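Local atomic coordinates of endonuclease IV (Thermus thermophilus, PDB entry 3AAM), a protein that cleaves DNA at apurinic or apyrimidinic sites as a metal-dependent TIM-barrel endonuclease of base excision repair, and also has 3'-5' exonuclease activity. Residues A[18-23]-A[29-34]; A[65-70]-A[200-205]. All blocks are in the same frame, centred on the assembly; numbering follows the deposited sequence.

Interaction 1. Residues A[18-23]-A[29-34]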
ATOM      1  N   GLY A  18       5.161  11.223 -15.229  1.00 11.64           N
ATOM      2  CA  GLY A  18       6.550  10.829 -15.087  1.00 10.64           C
ATOM      3  C   GLY A  18       6.704   9.477 -14.413  1.00  9.39           C
ATOM      4  O   GLY A  18       7.618   8.714 -14.729  1.00 10.07           O
ATOM      5  N   ALA A  19       5.807   9.179 -13.479  1.00  9.69           N
ATOM      6  CA  ALA A  19       5.856   7.907 -12.769  1.00  8.99           C
ATOM      7  C   ALA A  19       5.557   6.754 -13.720  1.00  9.18           C
ATOM      8  O   ALA A  19       6.186   5.699 -13.644  1.00  9.44           O
ATOM      9  CB  ALA A  19       4.859   7.910 -11.611  1.00  8.70           C
ATOM     10  N   VAL A  20       4.584   6.947 -14.606  1.00  9.22           N
ATOM     11  CA  VAL A  20       4.244   5.905 -15.564  1.00 10.22           C
ATOM     12  C   VAL A  20       5.469   5.625 -16.436  1.00  8.78           C
ATOM     13  O   VAL A  20       5.824   4.472 -16.677  1.00  9.52           O
ATOM     14  CB  VAL A  20       3.066   6.326 -16.478  1.00  9.68           C
ATOM     15  CG1 VAL A  20       2.727   5.196 -17.444  1.00 10.87           C
ATOM     16  CG2 VAL A  20       1.849   6.678 -15.638  1.00 11.04           C
ATOM     17  N   GLU A  21       6.123   6.688 -16.898  1.00 10.90           N
ATOM     18  CA  GLU A  21       7.302   6.531 -17.742  1.00  9.97           C
ATOM     19  C   GLU A  21       8.439   5.817 -17.028  1.00  8.63           C
ATOM     20  O   GLU A  21       9.114   4.970 -17.618  1.00  8.87           O
ATOM     21  CB  GLU A  21       7.796   7.890 -18.234  1.00 10.78           C
ATOM     22  CG  GLU A  21       6.783   8.642 -19.075  1.00 12.17           C
ATOM     23  CD  GLU A  21       7.366   9.887 -19.700  1.00 15.23           C
ATOM     24  OE1 GLU A  21       6.585  10.714 -20.214  1.00 16.28           O
ATOM     25  OE2 GLU A  21       8.608  10.031 -19.686  1.00 17.43           O
ATOM     26  N   GLU A  22       8.659   6.157 -15.759  1.00  9.08           N
ATOM     27  CA  GLU A  22       9.728   5.529 -14.996  1.00  8.67           C
ATOM     28  C   GLU A  22       9.439   4.049 -14.756  1.00  8.66           C
ATOM     29  O   GLU A  22      10.354   3.222 -14.759  1.00  7.64           O
ATOM     30  CB  GLU A  22       9.943   6.254 -13.662  1.00  8.39           C
ATOM     31  CG  GLU A  22      11.009   5.598 -12.788  1.00  9.04           C
ATOM     32  CD  GLU A  22      11.362   6.411 -11.560  1.00  9.59           C
ATOM     33  OE1 GLU A  22      10.550   7.268 -11.156  1.00 10.86           O
ATOM     34  OE2 GLU A  22      12.452   6.180 -10.991  1.00 12.42           O
ATOM     35  N   ALA A  23       8.169   3.713 -14.554  1.00  9.09           N
ATOM     36  CA  ALA A  23       7.796   2.318 -14.344  1.00  7.33           C
ATOM     37  C   ALA A  23       8.143   1.514 -15.592  1.00  9.00           C
ATOM     38  O   ALA A  23       8.675   0.406 -15.504  1.00  7.97           O
ATOM     39  CB  ALA A  23       6.305   2.207 -14.034  1.00  6.08           C
ATOM     40  N   THR A  29       6.165  -4.050 -13.158  1.00  7.78           N
ATOM     41  CA  THR A  29       4.886  -4.551 -13.640  1.00  7.66           C
ATOM     42  C   THR A  29       3.735  -4.051 -12.772  1.00  8.28           C
ATOM     43  O   THR A  29       2.601  -4.524 -12.870  1.00  9.06           O
ATOM     44  CB  THR A  29       4.869  -6.095 -13.751  1.00  9.77           C
ATOM     45  OG1 THR A  29       5.317  -6.688 -12.529  1.00 10.54           O
ATOM     46  CG2 THR A  29       5.788  -6.543 -14.890  1.00  8.18           C
ATOM     47  N   ALA A  30       4.048  -3.061 -11.944  1.00  7.03           N
ATOM     48  CA  ALA A  30       3.090  -2.410 -11.060  1.00  5.43           C
ATOM     49  C   ALA A  30       3.821  -1.243 -10.417  1.00  5.05           C
ATOM     50  O   ALA A  30       5.050  -1.234 -10.372  1.00  6.24           O
ATOM     51  CB  ALA A  30       2.605  -3.381  -9.988  1.00  6.79           C
ATOM     52  N   PHE A  31       3.079  -0.249  -9.939  1.00  5.12           N
ATOM     53  CA  PHE A  31       3.715   0.882  -9.274  1.00  5.10           C
ATOM     54  C   PHE A  31       2.777   1.609  -8.323  1.00  6.26           C
ATOM     55  O   PHE A  31       1.559   1.421  -8.352  1.00  7.73           O
ATOM     56  CB  PHE A  31       4.332   1.858 -10.296  1.00  6.52           C
ATOM     57  CG  PHE A  31       3.329   2.653 -11.085  1.00  6.51           C
ATOM     58  CD1 PHE A  31       2.900   3.903 -10.641  1.00  7.94           C
ATOM     59  CD2 PHE A  31       2.826   2.163 -12.283  1.00  8.12           C
ATOM     60  CE1 PHE A  31       1.980   4.652 -11.387  1.00  8.42           C
ATOM     61  CE2 PHE A  31       1.910   2.902 -13.030  1.00  7.19           C
ATOM     62  CZ  PHE A  31       1.487   4.146 -12.582  1.00  8.77           C
ATOM     63  N   GLN A  32       3.369   2.428  -7.464  1.00  5.42           N
ATOM     64  CA  GLN A  32       2.631   3.183  -6.466  1.00  6.34           C
ATOM     65  C   GLN A  32       3.133   4.618  -6.443  1.00  4.98           C
ATOM     66  O   GLN A  32       4.310   4.868  -6.665  1.00  6.16           O
ATOM     67  CB  GLN A  32       2.834   2.525  -5.098  1.00  7.08           C
ATOM     68  CG  GLN A  32       2.206   3.251  -3.926  1.00  7.16           C
ATOM     69  CD  GLN A  32       2.337   2.465  -2.638  1.00  6.66           C
ATOM     70  OE1 GLN A  32       1.604   1.504  -2.408  1.00  7.82           O
ATOM     71  NE2 GLN A  32       3.291   2.858  -1.799  1.00  7.60           N
ATOM     72  N   ILE A  33       2.225   5.550  -6.173  1.00  6.54           N
ATOM     73  CA  ILE A  33       2.551   6.967  -6.098  1.00  7.01           C
ATOM     74  C   ILE A  33       1.695   7.626  -5.025  1.00  8.35           C
ATOM     75  O   ILE A  33       0.773   7.008  -4.487  1.00  7.43           O
ATOM     76  CB  ILE A  33       2.224   7.697  -7.416  1.00  6.73           C
ATOM     77  CG1 ILE A  33       0.749   7.476  -7.773  1.00  7.90           C
ATOM     78  CG2 ILE A  33       3.124   7.205  -8.543  1.00  9.21           C
ATOM     79  CD1 ILE A  33       0.250   8.355  -8.919  1.00  9.69           C
ATOM     80  N   PHE A  34       2.024   8.873  -4.703  1.00  8.28           N
ATOM     81  CA  PHE A  34       1.237   9.654  -3.757  1.00  7.53           C
ATOM     82  C   PHE A  34       0.382  10.512  -4.682  1.00 10.05           C
ATOM     83  O   PHE A  34       0.674  10.603  -5.876  1.00 11.70           O
ATOM     84  CB  PHE A  34       2.116  10.582  -2.910  1.00  9.18           C
ATOM     85  CG  PHE A  34       2.926   9.881  -1.856  1.00  9.21           C
ATOM     86  CD1 PHE A  34       2.313   9.075  -0.904  1.00 10.39           C
ATOM     87  CD2 PHE A  34       4.305  10.064  -1.793  1.00 10.64           C
ATOM     88  CE1 PHE A  34       3.061   8.460   0.101  1.00 11.35           C
ATOM     89  CE2 PHE A  34       5.065   9.453  -0.791  1.00 10.74           C
ATOM     90  CZ  PHE A  34       4.440   8.650   0.155  1.00 12.97           C
TER
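The helical hydrogen bond from Ala23 N to Ala19 O, 3.0 Å long, joins two residues one turn apart, and both turn their methyls toward strand 31-34. No hydrogen bond crosses between the segments, so the contact itself is wholly apolar. Ala19 CB meets the branch methyl Ile33 CG2 at 3.6 Å, the tightest approach of the set. Phe31 receives the rest. With its CG lying between the backbone N and the carbonyl carbon (chi1 71°), the ring leans out to the helix, where Ala23 CB comes 3.9 Å from CD2 and Val20 CG2 comes 4.0 Å from CZ. Both methyls approach the ring obliquely. Along the strand, Ile33 CG2 sits at the ring edge, in its plane, so this one methyl touches both Ala19 and Phe31. The axes of the two short segments approach to 9.4 Å at 156°, nearly antiparallel, consistent with small alanines on the facing helix side. Val20 also packs against Phe54 and Leu57 of helix 48-60. All five touching residues are buried, which implies that helix 15-26 packs outside strand 31-34 in the TIM-barrel wall by hydrocarbon fit, without directional bonds between residues 18-23 and 29-34.

Interaction 2. Residues A[65-70]-A[200-205]. With PO4 (phosphate ion), chain C.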
ATOM      1  N   PRO A  65      -0.896  -2.144 -13.069  1.00 11.39           N
ATOM      2  CA  PRO A  65      -1.717  -1.830 -11.901  1.00 11.93           C
ATOM      3  C   PRO A  65      -1.044  -0.711 -11.127  1.00 11.94           C
ATOM      4  O   PRO A  65       0.182  -0.710 -10.944  1.00 10.90           O
ATOM      5  CB  PRO A  65      -1.723  -3.139 -11.122  1.00 13.04           C
ATOM      6  CG  PRO A  65      -1.614  -4.167 -12.195  1.00 13.59           C
ATOM      7  CD  PRO A  65      -0.569  -3.580 -13.108  1.00 11.41           C
ATOM      8  N   ALA A  66      -1.846   0.242 -10.672  1.00 11.38           N
ATOM      9  CA  ALA A  66      -1.319   1.371  -9.929  1.00 11.64           C
ATOM     10  C   ALA A  66      -2.002   1.500  -8.580  1.00  9.93           C
ATOM     11  O   ALA A  66      -3.157   1.104  -8.409  1.00 10.86           O
ATOM     12  CB  ALA A  66      -1.502   2.647 -10.729  1.00 12.95           C
ATOM     13  N   VAL A  67      -1.274   2.056  -7.621  1.00  8.40           N
ATOM     14  CA  VAL A  67      -1.795   2.253  -6.283  1.00  7.69           C
ATOM     15  C   VAL A  67      -1.428   3.650  -5.815  1.00  7.46           C
ATOM     16  O   VAL A  67      -0.311   4.107  -6.044  1.00  6.02           O
ATOM     17  CB  VAL A  67      -1.163   1.262  -5.270  1.00  8.16           C
ATOM     18  CG1 VAL A  67      -1.761   1.476  -3.895  1.00  9.91           C
ATOM     19  CG2 VAL A  67      -1.364  -0.170  -5.730  1.00 10.02           C
ATOM     20  N   ILE A  68      -2.372   4.332  -5.178  1.00  7.13           N
ATOM     21  CA  ILE A  68      -2.097   5.648  -4.628  1.00  7.10           C
ATOM     22  C   ILE A  68      -2.026   5.468  -3.115  1.00  8.04           C
ATOM     23  O   ILE A  68      -2.937   4.904  -2.506  1.00  9.04           O
ATOM     24  CB  ILE A  68      -3.197   6.677  -4.995  1.00  9.61           C
ATOM     25  CG1 ILE A  68      -2.937   7.200  -6.412  1.00  9.62           C
ATOM     26  CG2 ILE A  68      -3.217   7.819  -3.982  1.00 10.16           C
ATOM     27  CD1 ILE A  68      -3.975   8.179  -6.931  1.00  9.99           C
ATOM     28  N   HIS A  69      -0.924   5.917  -2.522  1.00  5.98           N
ATOM     29  CA  HIS A  69      -0.736   5.808  -1.082  1.00  6.33           C
ATOM     30  C   HIS A  69      -1.127   7.130  -0.426  1.00  7.49           C
ATOM     31  O   HIS A  69      -0.740   8.197  -0.901  1.00  8.15           O
ATOM     32  CB  HIS A  69       0.735   5.504  -0.760  1.00  7.19           C
ATOM     33  CG  HIS A  69       0.950   4.885   0.588  1.00  9.95           C
ATOM     34  ND1 HIS A  69       0.519   5.471   1.758  1.00 11.81           N
ATOM     35  CD2 HIS A  69       1.538   3.718   0.947  1.00 12.65           C
ATOM     36  CE1 HIS A  69       0.829   4.692   2.779  1.00 11.05           C
ATOM     37  NE2 HIS A  69       1.449   3.623   2.315  1.00 10.77           N
ATOM     38  N   ALA A  70      -1.906   7.058   0.647  1.00  8.38           N
ATOM     39  CA  ALA A  70      -2.306   8.254   1.382  1.00  9.70           C
ATOM     40  C   ALA A  70      -1.096   8.690   2.204  1.00 10.31           C
ATOM     41  O   ALA A  70      -0.197   7.892   2.469  1.00 10.68           O
ATOM     42  CB  ALA A  70      -3.482   7.937   2.305  1.00  9.73           C
ATOM     43  N   VAL A 200      -7.337  -9.179  -0.354  1.00  8.10           N
ATOM     44  CA  VAL A 200      -5.995  -8.624  -0.156  1.00  8.80           C
ATOM     45  C   VAL A 200      -5.359  -8.496  -1.539  1.00  7.28           C
ATOM     46  O   VAL A 200      -4.513  -9.305  -1.933  1.00  8.73           O
ATOM     47  CB  VAL A 200      -5.114  -9.545   0.707  1.00  8.32           C
ATOM     48  CG1 VAL A 200      -3.795  -8.850   1.022  1.00  9.28           C
ATOM     49  CG2 VAL A 200      -5.840  -9.911   1.988  1.00  9.34           C
ATOM     50  N   PRO A 201      -5.764  -7.469  -2.300  1.00  7.49           N
ATOM     51  CA  PRO A 201      -5.236  -7.252  -3.649  1.00  7.89           C
ATOM     52  C   PRO A 201      -3.813  -6.730  -3.769  1.00  8.67           C
ATOM     53  O   PRO A 201      -3.158  -6.928  -4.794  1.00  9.46           O
ATOM     54  CB  PRO A 201      -6.251  -6.287  -4.253  1.00  7.34           C
ATOM     55  CG  PRO A 201      -6.650  -5.457  -3.076  1.00  7.90           C
ATOM     56  CD  PRO A 201      -6.830  -6.498  -1.988  1.00  6.54           C
ATOM     57  N   VAL A 202      -3.334  -6.066  -2.725  1.00  7.95           N
ATOM     58  CA  VAL A 202      -2.000  -5.494  -2.743  1.00  7.79           C
ATOM     59  C   VAL A 202      -1.210  -5.862  -1.502  1.00  7.70           C
ATOM     60  O   VAL A 202      -1.743  -5.888  -0.392  1.00  7.82           O
ATOM     61  CB  VAL A 202      -2.062  -3.948  -2.837  1.00  6.87           C
ATOM     62  CG1 VAL A 202      -0.657  -3.372  -2.868  1.00  8.77           C
ATOM     63  CG2 VAL A 202      -2.846  -3.528  -4.072  1.00  6.96           C
ATOM     64  N   VAL A 203       0.070  -6.148  -1.706  1.00  6.86           N
ATOM     65  CA  VAL A 203       0.962  -6.492  -0.615  1.00  6.67           C
ATOM     66  C   VAL A 203       2.137  -5.520  -0.596  1.00  7.06           C
ATOM     67  O   VAL A 203       2.770  -5.288  -1.630  1.00  6.51           O
ATOM     68  CB  VAL A 203       1.546  -7.922  -0.782  1.00  4.48           C
ATOM     69  CG1 VAL A 203       2.577  -8.189   0.318  1.00  7.15           C
ATOM     70  CG2 VAL A 203       0.433  -8.964  -0.742  1.00  6.82           C
ATOM     71  N   HIS A 204       2.399  -4.916   0.559  1.00  6.23           N
ATOM     72  CA  HIS A 204       3.567  -4.047   0.693  1.00  5.62           C
ATOM     73  C   HIS A 204       4.604  -5.031   1.227  1.00  5.54           C
ATOM     74  O   HIS A 204       4.642  -5.329   2.426  1.00  6.08           O
ATOM     75  CB  HIS A 204       3.322  -2.915   1.699  1.00  5.14           C
ATOM     76  CG  HIS A 204       2.507  -1.782   1.155  1.00  6.42           C
ATOM     77  ND1 HIS A 204       2.446  -1.477  -0.189  1.00  9.25           N
ATOM     78  CD2 HIS A 204       1.753  -0.849   1.785  1.00  4.88           C
ATOM     79  CE1 HIS A 204       1.688  -0.407  -0.362  1.00  7.37           C
ATOM     80  NE2 HIS A 204       1.257  -0.006   0.821  1.00 10.47           N
ATOM     81  N   LEU A 205       5.418  -5.555   0.312  1.00  4.88           N
ATOM     82  CA  LEU A 205       6.426  -6.560   0.617  1.00  5.85           C
ATOM     83  C   LEU A 205       7.713  -5.965   1.170  1.00  6.60           C
ATOM     84  O   LEU A 205       8.789  -6.117   0.594  1.00  8.09           O
ATOM     85  CB  LEU A 205       6.721  -7.379  -0.646  1.00  7.76           C
ATOM     86  CG  LEU A 205       7.365  -8.755  -0.460  1.00  6.41           C
ATOM     87  CD1 LEU A 205       6.360  -9.718   0.172  1.00  7.92           C
ATOM     88  CD2 LEU A 205       7.823  -9.285  -1.807  1.00  6.73           C
TER
HETATM   89  P   PO4 C 272       3.402   2.700   5.222  1.00 15.71           P
HETATM   90  O1  PO4 C 272       4.226   4.002   4.898  1.00 14.70           O
HETATM   91  O2  PO4 C 272       3.153   1.892   3.889  1.00 16.88           O
HETATM   92  O3  PO4 C 272       4.203   1.820   6.225  1.00 17.78           O
HETATM   93  O4  PO4 C 272       2.023   3.105   5.871  1.00 16.88           O
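The rings of His69 and His204 meet rim to rim: their planes are within 8° of parallel, yet the centroids lie 5.5 Å apart and neither ring covers the face of the other, so this is no stack. The His69 ring is fixed from two corners. ND1 donates to Ala70 O at 2.6 Å, reaching a lone pair in the carbonyl plane. NE2 donates to O2 of a phosphate ion, probably from the crystallisation liquor, at 2.9 Å and 155°, with the oxygen at the ring's edge near its plane. Having CG anti to the backbone N (chi1 -159°) carries the ring inward although its CB does not point straight at strand 202-204. A leucine here would probably leave the Ala70 carbonyl and the phosphate oxygen without these donors and the His204 ring without the near-parallel ring at its rim. One layer deeper, Val67 and Val202 reach toward each other tip to tip, CG2 to CG2 at 4.0 Å, and their CA atoms stand 8.5 Å apart. Glu139 touches both histidines. The His204 side chain is about 6 Å from those of His172 and His219, both manganese ligands, and the His69 side chain is about 7 Å from the ion. The valines thus meet inside the barrel, and histidines at the strands' C-terminal ends, close to manganese ligands, fit the rule that TIM-barrel active sites open there.

In the fold
The two interactions are centred 12 Å apart, and both segments of interaction 1 precede those of interaction 2 in sequence. They share one sheet: strands 31-34 and 66-69 are parallel neighbours, joined by probable hydrogen bonds from Ile33 N to Val67 O (2.9 Å) and His69 N to Ile33 O (2.8 Å). Interaction 1 lies on the outer side of the barrel wall, where helix 15-26 covers strand 31-34; interaction 2 spans the interior to strand 202-208, which is not a sheet neighbour of 66-69. Gln32, facing inward between Phe31 and Ile33, touches Val67, His69 and His204. The wall separates an apolar helix-strand layer outside from an interior where valines lie below the histidines near the manganese ion.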